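Local coordinates for translocator protein BipD (Burkholderia pseudomallei, PDB 3NFT) that is required for invasion of epithelial cells and survival within them, and probably regulates secretion of the effectors BipB and BipC by the type III secretion system, at residues A[27-35]-A[280-291]; A[36-47]-A[84-95]. All blocks are in the same frame, centred on the assembly; numbering follows the deposited sequence. Where two conformers were deposited one is given.

Contact 1 of 2, residues A[27-35]-A[280-291]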
loop_
_atom_site.group_PDB
_atom_site.type_symbol
_atom_site.label_atom_id
_atom_site.label_comp_id
_atom_site.label_asym_id
_atom_site.label_seq_id
_atom_site.Cartn_x
_atom_site.Cartn_y
_atom_site.Cartn_z
ATOM N N ALA A 27 -3.017 18.364 -1.749
ATOM C CA ALA A 27 -4.076 19.110 -2.483
ATOM C C ALA A 27 -5.380 18.314 -2.542
ATOM O O ALA A 27 -5.367 17.122 -2.838
ATOM C CB ALA A 27 -3.591 19.432 -3.888
ATOM N N MET A 28 -6.503 18.979 -2.275
ATOM C CA MET A 28 -7.812 18.320 -2.242
ATOM C C MET A 28 -8.694 18.654 -3.447
ATOM O O MET A 28 -9.541 17.841 -3.830
ATOM C CB MET A 28 -8.540 18.650 -0.933
ATOM C CG MET A 28 -7.807 18.102 0.286
ATOM S SD MET A 28 -8.567 18.465 1.882
ATOM C CE MET A 28 -7.801 17.193 2.890
ATOM N N THR A 29 -8.508 19.839 -4.036
ATOM C CA THR A 29 -9.236 20.226 -5.250
ATOM C C THR A 29 -8.288 20.417 -6.435
ATOM O O THR A 29 -7.068 20.456 -6.274
ATOM C CB THR A 29 -10.029 21.535 -5.048
ATOM O OG1 THR A 29 -9.131 22.659 -5.031
ATOM C CG2 THR A 29 -10.822 21.482 -3.728
ATOM N N ASP A 30 -8.871 20.531 -7.626
ATOM C CA ASP A 30 -8.101 20.781 -8.839
ATOM C C ASP A 30 -7.347 22.112 -8.777
ATOM O O ASP A 30 -6.202 22.188 -9.210
ATOM C CB ASP A 30 -8.993 20.725 -10.076
ATOM C CG ASP A 30 -9.545 19.320 -10.354
ATOM O OD1 ASP A 30 -10.364 19.194 -11.278
ATOM O OD2 ASP A 30 -9.172 18.340 -9.672
ATOM N N ASP A 31 -7.986 23.157 -8.237
ATOM C CA ASP A 31 -7.304 24.437 -8.043
ATOM C C ASP A 31 -6.115 24.247 -7.096
ATOM O O ASP A 31 -5.041 24.800 -7.325
ATOM C CB ASP A 31 -8.280 25.500 -7.500
ATOM C CG ASP A 31 -7.754 26.925 -7.655
ATOM O OD1 ASP A 31 -7.806 27.682 -6.670
ATOM O OD2 ASP A 31 -7.288 27.291 -8.757
ATOM N N ASP A 32 -6.305 23.442 -6.049
ATOM C CA ASP A 32 -5.213 23.120 -5.130
ATOM C C ASP A 32 -4.065 22.444 -5.869
ATOM O O ASP A 32 -2.911 22.723 -5.605
ATOM C CB ASP A 32 -5.652 22.171 -4.004
ATOM C CG ASP A 32 -6.585 22.804 -2.997
ATOM O OD1 ASP A 32 -6.707 24.043 -2.960
ATOM O OD2 ASP A 32 -7.180 22.030 -2.213
ATOM N N LEU A 33 -4.376 21.507 -6.767
ATOM C CA LEU A 33 -3.328 20.832 -7.512
ATOM C C LEU A 33 -2.529 21.822 -8.349
ATOM O O LEU A 33 -1.294 21.791 -8.353
ATOM C CB LEU A 33 -3.904 19.709 -8.396
ATOM C CG LEU A 33 -4.286 18.424 -7.654
ATOM C CD1 LEU A 33 -5.177 17.480 -8.482
ATOM C CD2 LEU A 33 -3.016 17.698 -7.252
ATOM N N ARG A 34 -3.220 22.727 -9.033
ATOM C CA ARG A 34 -2.532 23.715 -9.853
ATOM C C ARG A 34 -1.676 24.625 -8.972
ATOM O O ARG A 34 -0.563 24.989 -9.351
ATOM C CB ARG A 34 -3.517 24.511 -10.714
ATOM C CG ARG A 34 -4.296 23.658 -11.721
ATOM C CD ARG A 34 -5.049 24.531 -12.723
ATOM N NE ARG A 34 -6.270 25.092 -12.147
ATOM C CZ ARG A 34 -7.472 24.510 -12.156
ATOM N NH1 ARG A 34 -7.667 23.317 -12.714
ATOM N NH2 ARG A 34 -8.503 25.138 -11.594
ATOM N N ALA A 35 -2.168 24.956 -7.779
ATOM C CA ALA A 35 -1.389 25.761 -6.825
ATOM C C ALA A 35 -0.183 25.028 -6.244
ATOM O O ALA A 35 0.750 25.660 -5.734
ATOM C CB ALA A 35 -2.289 26.268 -5.697
ATOM N N ASP A 280 -4.037 12.634 -10.155
ATOM C CA ASP A 280 -4.823 13.627 -9.420
ATOM C C ASP A 280 -5.656 12.957 -8.317
ATOM O O ASP A 280 -5.727 13.456 -7.185
ATOM C CB ASP A 280 -5.698 14.404 -10.387
ATOM C CG ASP A 280 -4.901 15.354 -11.267
ATOM O OD1 ASP A 280 -5.527 16.032 -12.117
ATOM O OD2 ASP A 280 -3.661 15.469 -11.094
ATOM N N ASN A 281 -6.288 11.834 -8.641
ATOM C CA ASN A 281 -7.054 11.076 -7.650
ATOM C C ASN A 281 -6.185 10.538 -6.528
ATOM O O ASN A 281 -6.572 10.577 -5.359
ATOM C CB ASN A 281 -7.778 9.912 -8.304
ATOM C CG ASN A 281 -8.949 10.343 -9.148
ATOM O OD1 ASN A 281 -9.431 11.473 -9.040
ATOM N ND2 ASN A 281 -9.421 9.440 -9.998
ATOM N N LEU A 282 -5.000 10.048 -6.872
ATOM C CA LEU A 282 -4.024 9.609 -5.868
ATOM C C LEU A 282 -3.671 10.714 -4.876
ATOM O O LEU A 282 -3.670 10.497 -3.664
ATOM C CB LEU A 282 -2.759 9.060 -6.528
ATOM C CG LEU A 282 -1.558 8.672 -5.647
ATOM C CD1 LEU A 282 -1.913 7.536 -4.660
ATOM C CD2 LEU A 282 -0.335 8.288 -6.517
ATOM N N VAL A 283 -3.405 11.900 -5.395
ATOM C CA VAL A 283 -3.086 13.028 -4.535
ATOM C C VAL A 283 -4.275 13.370 -3.641
ATOM O O VAL A 283 -4.098 13.654 -2.457
ATOM C CB VAL A 283 -2.659 14.265 -5.343
ATOM C CG1 VAL A 283 -2.602 15.518 -4.418
ATOM C CG2 VAL A 283 -1.355 13.990 -6.011
ATOM N N LYS A 284 -5.487 13.372 -4.210
ATOM C CA LYS A 284 -6.693 13.669 -3.416
ATOM C C LYS A 284 -6.907 12.630 -2.307
ATOM O O LYS A 284 -7.259 12.967 -1.177
ATOM C CB LYS A 284 -7.916 13.767 -4.326
ATOM C CG LYS A 284 -7.923 15.022 -5.205
ATOM C CD LYS A 284 -9.003 14.993 -6.264
ATOM C CE LYS A 284 -8.856 16.180 -7.219
ATOM N NZ LYS A 284 -10.006 16.297 -8.161
ATOM N N VAL A 285 -6.650 11.360 -2.622
ATOM C CA VAL A 285 -6.712 10.292 -1.625
ATOM C C VAL A 285 -5.667 10.472 -0.521
ATOM O O VAL A 285 -5.976 10.403 0.665
ATOM C CB VAL A 285 -6.579 8.888 -2.278
ATOM C CG1 VAL A 285 -6.344 7.819 -1.220
ATOM C CG2 VAL A 285 -7.840 8.600 -3.068
ATOM N N LEU A 286 -4.432 10.734 -0.907
ATOM C CA LEU A 286 -3.351 10.896 0.052
ATOM C C LEU A 286 -3.560 12.125 0.945
ATOM O O LEU A 286 -3.301 12.061 2.145
ATOM C CB LEU A 286 -2.009 11.008 -0.668
ATOM C CG LEU A 286 -1.439 9.766 -1.360
ATOM C CD1 LEU A 286 -0.207 10.181 -2.207
ATOM C CD2 LEU A 286 -1.072 8.705 -0.352
ATOM N N SER A 287 -4.058 13.217 0.356
ATOM C CA SER A 287 -4.316 14.435 1.112
ATOM C C SER A 287 -5.403 14.206 2.137
ATOM O O SER A 287 -5.277 14.635 3.287
ATOM C CB SER A 287 -4.720 15.556 0.159
ATOM O OG SER A 287 -3.636 15.779 -0.690
ATOM N N GLY A 288 -6.468 13.510 1.729
ATOM C CA GLY A 288 -7.545 13.157 2.643
ATOM C C GLY A 288 -7.079 12.252 3.759
ATOM O O GLY A 288 -7.466 12.441 4.927
ATOM N N ALA A 289 -6.253 11.262 3.413
ATOM C CA ALA A 289 -5.650 10.365 4.409
ATOM C C ALA A 289 -4.826 11.130 5.440
ATOM O O ALA A 289 -4.947 10.902 6.635
ATOM C CB ALA A 289 -4.775 9.279 3.728
ATOM N N ILE A 290 -3.970 12.020 4.958
ATOM C CA ILE A 290 -3.129 12.835 5.833
ATOM C C ILE A 290 -3.975 13.717 6.744
ATOM O O ILE A 290 -3.664 13.867 7.932
ATOM C CB ILE A 290 -2.163 13.704 5.005
ATOM C CG1 ILE A 290 -1.076 12.814 4.395
ATOM C CG2 ILE A 290 -1.546 14.813 5.874
ATOM C CD1 ILE A 290 -0.307 13.472 3.234
ATOM N N SER A 291 -5.053 14.280 6.197
ATOM C CA SER A 291 -5.983 15.101 6.983
ATOM C C SER A 291 -6.607 14.275 8.104
ATOM O O SER A 291 -6.556 14.657 9.274
ATOM C CB SER A 291 -7.071 15.682 6.074
ATOM O OG SER A 291 -7.953 16.515 6.813
#
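An N-terminal capped helix laid across the predicted coiled-coil helix 244-295 is the motif here, with L33 and the residues just ahead of the cap, A27 and M28, meeting V283, K284 and S287. The short helix 30-35 crosses 280-291 at 98°, nearly perpendicular. T29 is its N-cap, and with D32 it forms a capping box. Ahead of the cap, A27 N donates to S287 OG over 2.9 Å. The M28 CB points away from the long helix, but the extended chain beyond it brings CE back to 3.6 Å from S291 CB. M28 O lies alongside the aliphatic part of K284, 3.5 Å from CG. K284, itself extended, runs on to D30, the first residue of the short helix, where NZ is bonded to OD2 at 2.7 Å, a salt bridge approached on the syn side and 28° out of the carboxylate plane. L33 divides its branches: CD2 packs on V283 CG1 at 3.6 Å, the two side chains running past each other in opposite directions, while CD1 rests against the carboxylate of D280, 3.5 Å from CG. L33 and V283 also touch L95 of helix 76-103, helix 121-160 lies against L282 and L286, and T292 of the second subunit packs against K284.

Contact 2 of 2, residues A[36-47]-A[84-95]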
loop_
_atom_site.group_PDB
_atom_site.type_symbol
_atom_site.label_atom_id
_atom_site.label_comp_id
_atom_site.label_asym_id
_atom_site.label_seq_id
_atom_site.Cartn_x
_atom_site.Cartn_y
_atom_site.Cartn_z
ATOM N N ALA A 36 -0.207 23.694 -6.309
ATOM C CA ALA A 36 0.934 22.865 -5.944
ATOM C C ALA A 36 1.854 22.605 -7.141
ATOM O O ALA A 36 2.844 21.857 -7.025
ATOM C CB ALA A 36 0.461 21.554 -5.347
ATOM N N GLY A 37 1.550 23.204 -8.284
ATOM C CA GLY A 37 2.419 23.165 -9.449
ATOM C C GLY A 37 2.092 22.101 -10.470
ATOM O O GLY A 37 2.826 21.926 -11.445
ATOM N N VAL A 38 0.956 21.429 -10.302
ATOM C CA VAL A 38 0.560 20.321 -11.183
ATOM C C VAL A 38 -0.721 20.675 -11.966
ATOM O O VAL A 38 -1.756 20.934 -11.377
ATOM C CB VAL A 38 0.351 19.032 -10.349
ATOM C CG1 VAL A 38 -0.095 17.853 -11.234
ATOM C CG2 VAL A 38 1.646 18.664 -9.605
ATOM N N ASP A 39 -0.626 20.692 -13.295
ATOM C CA ASP A 39 -1.758 20.969 -14.167
ATOM C C ASP A 39 -1.675 20.080 -15.386
ATOM O O ASP A 39 -0.943 20.373 -16.325
ATOM C CB ASP A 39 -1.776 22.442 -14.581
ATOM C CG ASP A 39 -3.030 22.819 -15.364
ATOM O OD1 ASP A 39 -3.209 24.026 -15.626
ATOM O OD2 ASP A 39 -3.827 21.937 -15.753
ATOM N N ARG A 40 -2.436 18.986 -15.362
ATOM C CA ARG A 40 -2.395 18.022 -16.442
ATOM C C ARG A 40 -2.850 18.561 -17.775
ATOM O O ARG A 40 -2.550 17.994 -18.816
ATOM C CB ARG A 40 -3.222 16.781 -16.096
ATOM C CG ARG A 40 -4.706 17.067 -15.810
ATOM C CD ARG A 40 -5.499 15.817 -15.484
ATOM N NE ARG A 40 -5.881 15.152 -16.705
ATOM C CZ ARG A 40 -7.028 14.515 -16.938
ATOM N NH1 ARG A 40 -7.989 14.404 -16.004
ATOM N NH2 ARG A 40 -7.240 14.023 -18.142
ATOM N N ARG A 41 -3.650 19.631 -17.754
ATOM C CA ARG A 41 -4.137 20.212 -18.989
ATOM C C ARG A 41 -2.988 20.712 -19.887
ATOM O O ARG A 41 -3.117 20.746 -21.104
ATOM C CB ARG A 41 -5.124 21.369 -18.691
ATOM C CG ARG A 41 -6.370 20.959 -17.867
ATOM C CD ARG A 41 -7.231 22.155 -17.387
ATOM N NE ARG A 41 -6.371 23.118 -16.734
ATOM C CZ ARG A 41 -6.731 24.357 -16.433
ATOM N NH1 ARG A 41 -7.965 24.766 -16.696
ATOM N NH2 ARG A 41 -5.855 25.178 -15.882
ATOM N N VAL A 42 -1.873 21.120 -19.285
ATOM C CA VAL A 42 -0.756 21.643 -20.033
ATOM C C VAL A 42 -0.119 20.596 -20.972
ATOM O O VAL A 42 -0.130 20.795 -22.189
ATOM C CB VAL A 42 0.284 22.282 -19.095
ATOM C CG1 VAL A 42 1.518 22.710 -19.832
ATOM C CG2 VAL A 42 -0.318 23.512 -18.375
ATOM N N PRO A 43 0.435 19.487 -20.421
ATOM C CA PRO A 43 0.946 18.499 -21.374
ATOM C C PRO A 43 -0.099 17.881 -22.264
ATOM O O PRO A 43 0.176 17.629 -23.436
ATOM C CB PRO A 43 1.559 17.444 -20.464
ATOM C CG PRO A 43 0.815 17.557 -19.194
ATOM C CD PRO A 43 0.613 19.041 -19.038
ATOM N N GLU A 44 -1.329 17.721 -21.763
ATOM C CA GLU A 44 -2.361 17.120 -22.570
ATOM C C GLU A 44 -2.747 18.022 -23.769
ATOM O O GLU A 44 -2.912 17.545 -24.880
ATOM C CB GLU A 44 -3.571 16.732 -21.720
ATOM C CG GLU A 44 -3.240 15.559 -20.830
ATOM C CD GLU A 44 -4.325 15.174 -19.858
ATOM O OE1 GLU A 44 -5.536 15.381 -20.168
ATOM O OE2 GLU A 44 -3.980 14.685 -18.768
ATOM N N GLN A 45 -2.807 19.333 -23.556
ATOM C CA GLN A 45 -3.072 20.245 -24.664
ATOM C C GLN A 45 -1.903 20.343 -25.645
ATOM O O GLN A 45 -2.104 20.417 -26.844
ATOM C CB GLN A 45 -3.509 21.641 -24.218
ATOM C CG GLN A 45 -3.288 22.797 -25.213
ATOM C CD GLN A 45 -3.277 24.162 -24.659
ATOM O OE1 GLN A 45 -2.299 24.583 -24.033
ATOM N NE2 GLN A 45 -4.333 24.914 -24.958
ATOM N N LYS A 46 -0.666 20.290 -25.138
ATOM C CA LYS A 46 0.473 20.349 -26.042
ATOM C C LYS A 46 0.517 19.062 -26.912
ATOM O O LYS A 46 0.814 19.129 -28.110
ATOM C CB LYS A 46 1.772 20.515 -25.272
ATOM C CG LYS A 46 1.877 21.812 -24.472
ATOM C CD LYS A 46 1.935 23.026 -25.285
ATOM C CE LYS A 46 2.165 24.257 -24.379
ATOM N NZ LYS A 46 2.149 25.445 -25.239
ATOM N N LEU A 47 0.177 17.931 -26.317
ATOM C CA LEU A 47 0.043 16.695 -27.104
ATOM C C LEU A 47 -1.064 16.785 -28.146
ATOM O O LEU A 47 -0.891 16.399 -29.298
ATOM C CB LEU A 47 -0.162 15.488 -26.203
ATOM C CG LEU A 47 1.070 15.081 -25.397
ATOM C CD1 LEU A 47 0.687 14.216 -24.191
ATOM C CD2 LEU A 47 2.044 14.350 -26.336
ATOM N N ALA A 84 6.673 19.549 -22.127
ATOM C CA ALA A 84 5.580 19.647 -21.178
ATOM C C ALA A 84 5.358 18.316 -20.452
ATOM O O ALA A 84 5.064 18.305 -19.267
ATOM C CB ALA A 84 4.312 20.108 -21.866
ATOM N N VAL A 85 5.540 17.187 -21.147
ATOM C CA VAL A 85 5.340 15.896 -20.537
ATOM C C VAL A 85 6.424 15.681 -19.473
ATOM O O VAL A 85 6.140 15.225 -18.361
ATOM C CB VAL A 85 5.379 14.775 -21.573
ATOM C CG1 VAL A 85 5.485 13.442 -20.901
ATOM C CG2 VAL A 85 4.110 14.820 -22.477
ATOM N N ARG A 86 7.669 16.016 -19.820
ATOM C CA ARG A 86 8.785 15.954 -18.868
ATOM C C ARG A 86 8.537 16.836 -17.650
ATOM O O ARG A 86 8.694 16.400 -16.514
ATOM C CB ARG A 86 10.096 16.385 -19.541
ATOM C CG ARG A 86 10.668 15.367 -20.487
ATOM C CD ARG A 86 12.175 15.634 -20.780
ATOM N NE ARG A 86 12.449 15.736 -22.222
ATOM C CZ ARG A 86 12.451 16.870 -22.929
ATOM N NH1 ARG A 86 12.203 18.038 -22.343
ATOM N NH2 ARG A 86 12.725 16.842 -24.235
ATOM N N GLY A 87 8.091 18.063 -17.884
ATOM C CA GLY A 87 7.879 18.995 -16.807
ATOM C C GLY A 87 6.775 18.554 -15.880
ATOM O O GLY A 87 6.857 18.710 -14.664
ATOM N N HIS A 88 5.713 18.002 -16.466
ATOM C CA HIS A 88 4.581 17.522 -15.681
ATOM C C HIS A 88 5.004 16.367 -14.770
ATOM O O HIS A 88 4.609 16.298 -13.616
ATOM C CB HIS A 88 3.456 17.056 -16.588
ATOM C CG HIS A 88 2.171 16.838 -15.863
ATOM N ND1 HIS A 88 1.511 15.626 -15.818
ATOM C CD2 HIS A 88 1.440 17.696 -15.116
ATOM C CE1 HIS A 88 0.416 15.763 -15.082
ATOM N NE2 HIS A 88 0.352 17.011 -14.653
ATOM N N ALA A 89 5.815 15.450 -15.296
ATOM C CA ALA A 89 6.271 14.317 -14.506
ATOM C C ALA A 89 7.124 14.802 -13.317
ATOM O O ALA A 89 7.023 14.272 -12.189
ATOM C CB ALA A 89 7.068 13.368 -15.409
ATOM N N ARG A 90 7.945 15.819 -13.561
ATOM C CA ARG A 90 8.770 16.395 -12.476
ATOM C C ARG A 90 7.875 17.013 -11.394
ATOM O O ARG A 90 8.056 16.778 -10.190
ATOM C CB ARG A 90 9.756 17.427 -13.018
ATOM C CG ARG A 90 10.852 16.812 -13.855
ATOM C CD ARG A 90 12.032 17.799 -14.056
ATOM N NE ARG A 90 12.737 17.608 -15.329
ATOM C CZ ARG A 90 13.414 16.514 -15.686
ATOM N NH1 ARG A 90 13.495 15.450 -14.888
ATOM N NH2 ARG A 90 14.015 16.477 -16.871
ATOM N N ALA A 91 6.859 17.745 -11.834
ATOM C CA ALA A 91 5.946 18.390 -10.898
ATOM C C ALA A 91 5.162 17.359 -10.092
ATOM O O ALA A 91 4.950 17.502 -8.882
ATOM C CB ALA A 91 5.016 19.341 -11.640
ATOM N N GLN A 92 4.745 16.289 -10.767
ATOM C CA GLN A 92 4.021 15.229 -10.089
ATOM C C GLN A 92 4.891 14.541 -9.045
ATOM O O GLN A 92 4.452 14.285 -7.917
ATOM C CB GLN A 92 3.531 14.203 -11.089
ATOM C CG GLN A 92 2.409 14.630 -11.977
ATOM C CD GLN A 92 2.085 13.584 -13.037
ATOM O OE1 GLN A 92 2.991 13.043 -13.671
ATOM N NE2 GLN A 92 0.772 13.317 -13.255
ATOM N N ARG A 93 6.118 14.204 -9.434
ATOM C CA ARG A 93 7.051 13.556 -8.500
ATOM C C ARG A 93 7.325 14.443 -7.291
ATOM O O ARG A 93 7.366 13.970 -6.149
ATOM C CB ARG A 93 8.366 13.207 -9.207
ATOM C CG ARG A 93 9.291 12.351 -8.327
ATOM C CD ARG A 93 10.537 11.844 -9.054
ATOM N NE ARG A 93 11.338 10.959 -8.184
ATOM C CZ ARG A 93 11.353 9.622 -8.217
ATOM N NH1 ARG A 93 10.621 8.929 -9.087
ATOM N NH2 ARG A 93 12.138 8.960 -7.369
ATOM N N ASN A 94 7.530 15.732 -7.549
ATOM C CA ASN A 94 7.801 16.691 -6.468
ATOM C C ASN A 94 6.644 16.721 -5.470
ATOM O O ASN A 94 6.867 16.735 -4.255
ATOM C CB ASN A 94 8.032 18.097 -7.020
ATOM C CG ASN A 94 9.396 18.284 -7.688
ATOM O OD1 ASN A 94 9.610 19.298 -8.361
ATOM N ND2 ASN A 94 10.309 17.336 -7.514
ATOM N N LEU A 95 5.412 16.723 -5.971
ATOM C CA LEU A 95 4.250 16.759 -5.088
ATOM C C LEU A 95 4.165 15.466 -4.259
ATOM O O LEU A 95 3.881 15.485 -3.077
ATOM C CB LEU A 95 2.967 17.003 -5.888
ATOM C CG LEU A 95 1.634 17.025 -5.125
ATOM C CD1 LEU A 95 1.686 17.920 -3.885
ATOM C CD2 LEU A 95 0.481 17.455 -6.040
HETATM O O HOH W 1 4.798 20.041 -7.713
#
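V38 and H88 bury the largest areas in this contact, with P43 next, and the three meet around one imidazole. H88 CG stands anti to the backbone N (chi1 -167°), which carries the ring out from helix 84-95 toward the 36-47 segment. P43 CG lies over one face, 4.0 Å from the ring centroid and 26° off the normal, a CH-pi contact; Q92 CG, from the same helix as H88, sits over the opposite face, both groups offset toward the ring's rim. V38 splits its two methyls: CG1 comes obliquely against the H88 ring, while CG2 packs on A91 and reaches L95 CD2 at 3.9 Å. Helix 41-56 and helix 76-103, with strands 61-63 and 66-68 between them in the chain, form an antiparallel helical hairpin; the segment axes lie 8.6 Å apart at 164°, and the 36-40 loop continues along the second helix. G37, with positive phi, closes helix 30-35 in a Schellman motif, and its O meets A91 CB at 3.4 Å. A water donates to both A36 O and A91 O, bridging the backbones. D39 caps the turn into helix 41-56, OD2 accepting from R41 N, while R41 NE and NH2 grip its two oxygens side-on; R40 grips E44 likewise. At the far end L47 CD1 packs on V85 CG2 at 3.9 Å, near T148 of helix 121-160.

Overall arrangement
The two contacts show how one continuous N-terminal run can be laid against two different long helices. Contact 1 sets residues 27-35 on helix 244-295; contact 2, nested inside the loop that contact 1 closes, sets 36-47 on helix 76-103. Their centres are 15 Å apart, on the same side of the chain's centre. They join directly: L33 O and V38 N lie 3.0 Å apart, a probable hydrogen bond, and D280 packs on R40. L33 also touches L95 of contact 2. Contact 1, lying on a predicted coiled-coil helix, is consistent with the N-terminal domain's role as an intramolecular chaperone preventing premature oligomerization.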